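Uncharacterized protein (Bacillus cereus, PDB 5F2H) is of unknown function but belongs to the alpha/beta hydrolase superfamily and is probably a hydrolase related to phospholipases and carboxylesterases. Local coordinates at residues K128-G138 against H197-F207. Numbering follows the deposited sequence.
Sequences KKEKLFIAMHG and HRGESVIIGGF
Leu132 is gripped through both its backbone N and its O: the N donates to Ser201 O, and the O accepts from Ile203 N at 3.2 Å. Ile134 repeats the pattern two residues on, its N bonded to Ile203 O and its O to Gly205 N at 2.7 Å. Met136 continues it, taking Gly205 O with its N, though at only 134° at the hydrogen, and giving its O to Phe207 N. Ahead of the strands, Glu200 N donates to Glu130 O. The strands run 15° apart, and CA-H...O contacts such as Phe133 CA to Ile203 O (3.2 Å) fill in between the stronger bonds.

Strands 131-136 and 202-207 are neighbours inside the parallel sheet of an alpha/beta hydrolase fold, flanked by strands 158-164 and 227-231. Gly206 begins a GxSxG pattern, consistent with the nucleophile elbow that follows this strand in the superfamily.

Apolar packing differs on the two faces. On one, the Phe133 ring lies across the neighbouring strand because its CG stands anti to the backbone N (chi1 -172°); CE2 meets Ile203 CG2 at 3.7 Å, while Ile203 O lies over one ring face, offset toward the rim. CE1 comes within 3.9 Å of Gly205 N, where the ring reaches a residue that has no side chain. On the other face Ile134 CB packs on Ile204 CG1 at 4.0 Å, and the bent chain of Met136, present as selenomethionine, lies near Ile204, though the exact place of its CE is doubtful; Leu186 of helix 179-195 covers these last two residues. The beta-branched Ile134, Val202, Ile203 and Ile204 suit extended strand backbone and a buried apolar setting.

Before the strands, Glu130 lies beside His197, but its carboxylate is poorly ordered and its precise placing doubtful, while His197 ND1 is hydrogen-bonded to Phe193 O.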
ATOM      1  N   LYS B 128      -4.238   0.083  -5.715  1.00127.08           N
ATOM      2  CA  LYS B 128      -4.335  -0.527  -4.389  1.00128.12           C
ATOM      3  C   LYS B 128      -3.538  -1.824  -4.287  1.00130.29           C
ATOM      4  O   LYS B 128      -4.032  -2.926  -4.556  1.00121.49           O
ATOM      5  CB  LYS B 128      -5.776  -0.684  -3.891  1.00132.24           C
ATOM      6  CG  LYS B 128      -6.410   0.655  -3.561  1.00137.69           C
ATOM      7  CD  LYS B 128      -7.759   0.538  -2.871  1.00143.75           C
ATOM      8  CE  LYS B 128      -8.268   1.921  -2.473  1.00143.98           C
ATOM      9  NZ  LYS B 128      -9.564   1.876  -1.742  1.00147.61           N
ATOM     10  N   LYS B 129      -2.279  -1.652  -3.893  1.00130.74           N
ATOM     11  CA  LYS B 129      -1.346  -2.759  -3.720  1.00133.62           C
ATOM     12  C   LYS B 129      -1.763  -3.638  -2.542  1.00128.01           C
ATOM     13  O   LYS B 129      -1.273  -3.476  -1.431  1.00130.90           O
ATOM     14  CB  LYS B 129       0.073  -2.227  -3.482  1.00134.44           C
ATOM     15  CG  LYS B 129       0.700  -1.467  -4.645  1.00133.65           C
ATOM     16  CD  LYS B 129       2.161  -1.116  -4.354  1.00133.84           C
ATOM     17  CE  LYS B 129       3.043  -2.360  -4.236  1.00138.67           C
ATOM     18  NZ  LYS B 129       4.457  -2.051  -3.887  1.00136.32           N
ATOM     19  N   GLU B 130      -2.674  -4.563  -2.802  1.00124.03           N
ATOM     20  CA  GLU B 130      -3.182  -5.488  -1.780  1.00128.88           C
ATOM     21  C   GLU B 130      -2.181  -6.620  -1.465  1.00128.72           C
ATOM     22  O   GLU B 130      -1.811  -7.399  -2.350  1.00131.65           O
ATOM     23  CB  GLU B 130      -4.519  -6.071  -2.256  1.00141.38           C
ATOM     24  CG  GLU B 130      -4.388  -6.802  -3.589  1.00153.47           C
ATOM     25  CD  GLU B 130      -5.699  -7.251  -4.192  1.00163.90           C
ATOM     26  OE1 GLU B 130      -5.671  -8.112  -5.111  1.00175.98           O
ATOM     27  OE2 GLU B 130      -6.751  -6.736  -3.765  1.00164.53           O
ATOM     28  N   LYS B 131      -1.747  -6.706  -0.207  1.00105.35           N
ATOM     29  CA  LYS B 131      -0.791  -7.733   0.234  1.00 96.22           C
ATOM     30  C   LYS B 131      -1.542  -8.817   1.014  1.00 91.60           C
ATOM     31  O   LYS B 131      -2.518  -8.520   1.702  1.00 91.11           O
ATOM     32  CB  LYS B 131       0.306  -7.091   1.095  1.00 94.75           C
ATOM     33  CG  LYS B 131       1.043  -5.971   0.361  1.00 99.91           C
ATOM     34  CD  LYS B 131       2.102  -5.197   1.151  1.00105.23           C
ATOM     35  CE  LYS B 131       3.309  -6.039   1.523  1.00107.04           C
ATOM     36  NZ  LYS B 131       4.367  -5.258   2.234  1.00110.44           N
ATOM     37  N   LEU B 132      -1.104 -10.071   0.905  1.00 83.38           N
ATOM     38  CA  LEU B 132      -1.778 -11.163   1.604  1.00 76.37           C
ATOM     39  C   LEU B 132      -0.849 -11.938   2.484  1.00 71.78           C
ATOM     40  O   LEU B 132       0.307 -12.116   2.159  1.00 76.20           O
ATOM     41  CB  LEU B 132      -2.415 -12.139   0.610  1.00 74.05           C
ATOM     42  CG  LEU B 132      -3.084 -13.387   1.206  1.00 71.09           C
ATOM     43  CD1 LEU B 132      -4.169 -13.051   2.218  1.00 72.87           C
ATOM     44  CD2 LEU B 132      -3.690 -14.229   0.102  1.00 70.49           C
ATOM     45  N   PHE B 133      -1.363 -12.379   3.623  1.00 67.03           N
ATOM     46  CA  PHE B 133      -0.590 -13.168   4.556  1.00 59.83           C
ATOM     47  C   PHE B 133      -1.501 -14.299   5.017  1.00 59.13           C
ATOM     48  O   PHE B 133      -2.601 -14.056   5.502  1.00 55.08           O
ATOM     49  CB  PHE B 133      -0.171 -12.358   5.760  1.00 57.45           C
ATOM     50  CG  PHE B 133       0.790 -13.074   6.648  1.00 52.72           C
ATOM     51  CD1 PHE B 133       0.395 -14.188   7.360  1.00 51.70           C
ATOM     52  CD2 PHE B 133       2.064 -12.594   6.827  1.00 51.91           C
ATOM     53  CE1 PHE B 133       1.270 -14.828   8.218  1.00 50.24           C
ATOM     54  CE2 PHE B 133       2.953 -13.230   7.665  1.00 50.69           C
ATOM     55  CZ  PHE B 133       2.557 -14.338   8.376  1.00 49.68           C
ATOM     56  N   ILE B 134      -1.047 -15.539   4.881  1.00 59.07           N
ATOM     57  CA  ILE B 134      -1.878 -16.635   5.300  1.00 56.27           C
ATOM     58  C   ILE B 134      -1.203 -17.355   6.441  1.00 56.64           C
ATOM     59  O   ILE B 134      -0.074 -17.786   6.306  1.00 56.71           O
ATOM     60  CB  ILE B 134      -2.096 -17.620   4.173  1.00 54.32           C
ATOM     61  CG1 ILE B 134      -2.468 -16.881   2.904  1.00 57.25           C
ATOM     62  CG2 ILE B 134      -3.158 -18.615   4.571  1.00 53.06           C
ATOM     63  CD1 ILE B 134      -2.725 -17.808   1.726  1.00 61.22           C
ATOM     64  N   ALA B 135      -1.884 -17.459   7.571  1.00 56.43           N
ATOM     65  CA  ALA B 135      -1.326 -18.138   8.719  1.00 55.70           C
ATOM     66  C   ALA B 135      -2.063 -19.441   8.920  1.00 56.90           C
ATOM     67  O   ALA B 135      -3.297 -19.464   8.810  1.00 57.79           O
ATOM     68  CB  ALA B 135      -1.437 -17.281   9.961  1.00 54.92           C
HETATM   69  N   MSE B 136      -1.316 -20.501   9.254  1.00 53.04           N
HETATM   70  CA  MSE B 136      -1.895 -21.826   9.475  1.00 54.54           C
HETATM   71  C   MSE B 136      -1.803 -22.317  10.892  1.00 52.45           C
HETATM   72  O   MSE B 136      -0.724 -22.609  11.403  1.00 54.33           O
HETATM   73  CB  MSE B 136      -1.167 -22.888   8.639  1.00 57.98           C
HETATM   74  CG  MSE B 136      -1.050 -22.534   7.165  1.00 59.16           C
HETATM   75 SE   MSE B 136      -2.838 -22.801   6.371  0.88 62.39          SE
HETATM   76  CE  MSE B 136      -2.850 -20.946   5.815  1.00 61.08           C
ATOM     77  N   HIS B 137      -2.953 -22.493  11.516  1.00 52.56           N
ATOM     78  CA  HIS B 137      -3.009 -22.990  12.872  1.00 52.11           C
ATOM     79  C   HIS B 137      -2.394 -24.372  13.032  1.00 52.07           C
ATOM     80  O   HIS B 137      -2.214 -25.088  12.053  1.00 60.85           O
ATOM     81  CB  HIS B 137      -4.464 -23.055  13.332  1.00 53.12           C
ATOM     82  CG  HIS B 137      -5.299 -24.077  12.616  1.00 54.61           C
ATOM     83  ND1 HIS B 137      -5.456 -25.368  13.077  1.00 53.45           N
ATOM     84  CD2 HIS B 137      -6.071 -23.980  11.508  1.00 53.95           C
ATOM     85  CE1 HIS B 137      -6.291 -26.019  12.289  1.00 52.12           C
ATOM     86  NE2 HIS B 137      -6.667 -25.203  11.321  1.00 51.60           N
ATOM     87  N   GLY B 138      -2.113 -24.736  14.281  1.00 51.72           N
ATOM     88  CA  GLY B 138      -1.550 -26.029  14.643  1.00 54.45           C
ATOM     89  C   GLY B 138      -2.621 -27.086  14.877  1.00 54.80           C
ATOM     90  O   GLY B 138      -3.793 -26.808  14.810  1.00 57.92           O
ATOM     91  N   HIS B 197      -9.152 -10.629  -7.018  1.00130.42           N
ATOM     92  CA  HIS B 197      -8.221  -9.616  -6.534  1.00132.13           C
ATOM     93  C   HIS B 197      -6.954  -9.539  -7.382  1.00136.13           C
ATOM     94  O   HIS B 197      -6.761  -8.615  -8.166  1.00142.96           O
ATOM     95  CB  HIS B 197      -7.804  -9.911  -5.087  1.00128.60           C
ATOM     96  CG  HIS B 197      -8.905  -9.779  -4.086  1.00131.52           C
ATOM     97  ND1 HIS B 197      -9.783 -10.802  -3.805  1.00134.73           N
ATOM     98  CD2 HIS B 197      -9.236  -8.761  -3.258  1.00132.01           C
ATOM     99  CE1 HIS B 197     -10.630 -10.407  -2.871  1.00133.97           C
ATOM    100  NE2 HIS B 197     -10.316  -9.174  -2.518  1.00131.86           N
ATOM    101  N   ARG B 198      -6.118 -10.556  -7.216  1.00134.50           N
ATOM    102  CA  ARG B 198      -4.817 -10.692  -7.873  1.00137.27           C
ATOM    103  C   ARG B 198      -3.829  -9.713  -7.244  1.00133.41           C
ATOM    104  O   ARG B 198      -3.439  -8.707  -7.838  1.00134.46           O
ATOM    105  CB  ARG B 198      -4.864 -10.560  -9.397  1.00144.06           C
ATOM    106  CG  ARG B 198      -3.522 -10.871 -10.063  1.00146.99           C
ATOM    107  CD  ARG B 198      -3.123 -12.323  -9.806  1.00145.74           C
ATOM    108  NE  ARG B 198      -1.790 -12.680 -10.299  1.00148.18           N
ATOM    109  CZ  ARG B 198      -0.663 -12.599  -9.587  1.00146.28           C
ATOM    110  NH1 ARG B 198      -0.670 -12.152  -8.335  1.00145.41           N
ATOM    111  NH2 ARG B 198       0.491 -12.956 -10.137  1.00144.74           N
ATOM    112  N   GLY B 199      -3.467 -10.022  -6.005  1.00130.00           N
ATOM    113  CA  GLY B 199      -2.532  -9.218  -5.232  1.00130.55           C
ATOM    114  C   GLY B 199      -1.070  -9.345  -5.611  1.00129.84           C
ATOM    115  O   GLY B 199      -0.685 -10.180  -6.441  1.00128.33           O
ATOM    116  N   GLU B 200      -0.268  -8.489  -4.979  1.00129.02           N
ATOM    117  CA  GLU B 200       1.178  -8.428  -5.187  1.00125.11           C
ATOM    118  C   GLU B 200       1.954  -9.385  -4.273  1.00114.76           C
ATOM    119  O   GLU B 200       2.147 -10.553  -4.623  1.00124.97           O
ATOM    120  CB  GLU B 200       1.704  -6.985  -5.033  1.00131.80           C
ATOM    121  CG  GLU B 200       1.179  -5.951  -6.030  1.00142.09           C
ATOM    122  CD  GLU B 200      -0.296  -5.595  -5.877  1.00146.30           C
ATOM    123  OE1 GLU B 200      -0.911  -5.951  -4.853  1.00150.96           O
ATOM    124  OE2 GLU B 200      -0.838  -4.906  -6.767  1.00147.56           O
ATOM    125  N   SER B 201       2.370  -8.920  -3.098  1.00100.96           N
ATOM    126  CA  SER B 201       3.145  -9.755  -2.183  1.00 92.90           C
ATOM    127  C   SER B 201       2.313 -10.774  -1.413  1.00 88.68           C
ATOM    128  O   SER B 201       1.199 -10.472  -0.989  1.00 91.45           O
ATOM    129  CB  SER B 201       3.905  -8.872  -1.186  1.00 92.47           C
ATOM    130  OG  SER B 201       4.658  -9.657  -0.269  1.00 90.93           O
ATOM    131  N   VAL B 202       2.872 -11.974  -1.221  1.00 83.81           N
ATOM    132  CA  VAL B 202       2.203 -13.051  -0.467  1.00 76.89           C
ATOM    133  C   VAL B 202       3.196 -13.816   0.431  1.00 76.30           C
ATOM    134  O   VAL B 202       4.201 -14.344  -0.036  1.00 77.75           O
ATOM    135  CB  VAL B 202       1.495 -14.051  -1.386  1.00 72.14           C
ATOM    136  CG1 VAL B 202       0.809 -15.132  -0.563  1.00 67.52           C
ATOM    137  CG2 VAL B 202       0.487 -13.336  -2.266  1.00 73.38           C
ATOM    138  N   ILE B 203       2.907 -13.858   1.723  1.00 73.13           N
ATOM    139  CA  ILE B 203       3.745 -14.544   2.688  1.00 71.61           C
ATOM    140  C   ILE B 203       2.876 -15.556   3.397  1.00 68.76           C
ATOM    141  O   ILE B 203       1.771 -15.209   3.822  1.00 72.99           O
ATOM    142  CB  ILE B 203       4.267 -13.558   3.758  1.00 73.16           C
ATOM    143  CG1 ILE B 203       5.110 -12.455   3.107  1.00 77.42           C
ATOM    144  CG2 ILE B 203       5.050 -14.298   4.840  1.00 72.50           C
ATOM    145  CD1 ILE B 203       5.652 -11.423   4.077  1.00 78.10           C
ATOM    146  N   ILE B 204       3.353 -16.789   3.555  1.00 62.89           N
ATOM    147  CA  ILE B 204       2.557 -17.774   4.274  1.00 61.60           C
ATOM    148  C   ILE B 204       3.289 -18.179   5.538  1.00 60.42           C
ATOM    149  O   ILE B 204       4.482 -18.405   5.522  1.00 62.62           O
ATOM    150  CB  ILE B 204       2.143 -18.994   3.450  1.00 62.58           C
ATOM    151  CG1 ILE B 204       1.198 -19.864   4.282  1.00 61.17           C
ATOM    152  CG2 ILE B 204       3.361 -19.787   3.012  1.00 65.75           C
ATOM    153  CD1 ILE B 204       0.539 -20.985   3.519  1.00 64.39           C
ATOM    154  N   GLY B 205       2.562 -18.173   6.649  1.00 57.98           N
ATOM    155  CA  GLY B 205       3.095 -18.524   7.944  1.00 55.67           C
ATOM    156  C   GLY B 205       2.332 -19.707   8.499  1.00 56.53           C
ATOM    157  O   GLY B 205       1.212 -20.018   8.051  1.00 57.30           O
ATOM    158  N   GLY B 206       2.917 -20.365   9.498  1.00 55.62           N
ATOM    159  CA  GLY B 206       2.271 -21.518  10.131  1.00 51.82           C
ATOM    160  C   GLY B 206       2.934 -21.895  11.442  1.00 49.27           C
ATOM    161  O   GLY B 206       4.056 -21.454  11.724  1.00 52.61           O
ATOM    162  N   PHE B 207       2.258 -22.749  12.202  1.00 45.30           N
ATOM    163  CA  PHE B 207       2.725 -23.227  13.490  1.00 45.72           C
ATOM    164  C   PHE B 207       2.572 -24.766  13.501  1.00 49.82           C
ATOM    165  O   PHE B 207       1.479 -25.272  13.239  1.00 53.46           O
ATOM    166  CB  PHE B 207       1.882 -22.513  14.585  1.00 44.56           C
ATOM    167  CG  PHE B 207       2.166 -22.967  15.975  1.00 43.30           C
ATOM    168  CD1 PHE B 207       3.277 -22.502  16.655  1.00 44.05           C
ATOM    169  CD2 PHE B 207       1.346 -23.878  16.591  1.00 43.66           C
ATOM    170  CE1 PHE B 207       3.595 -22.977  17.911  1.00 44.52           C
ATOM    171  CE2 PHE B 207       1.631 -24.328  17.873  1.00 45.40           C
ATOM    172  CZ  PHE B 207       2.756 -23.879  18.534  1.00 45.12           C
TER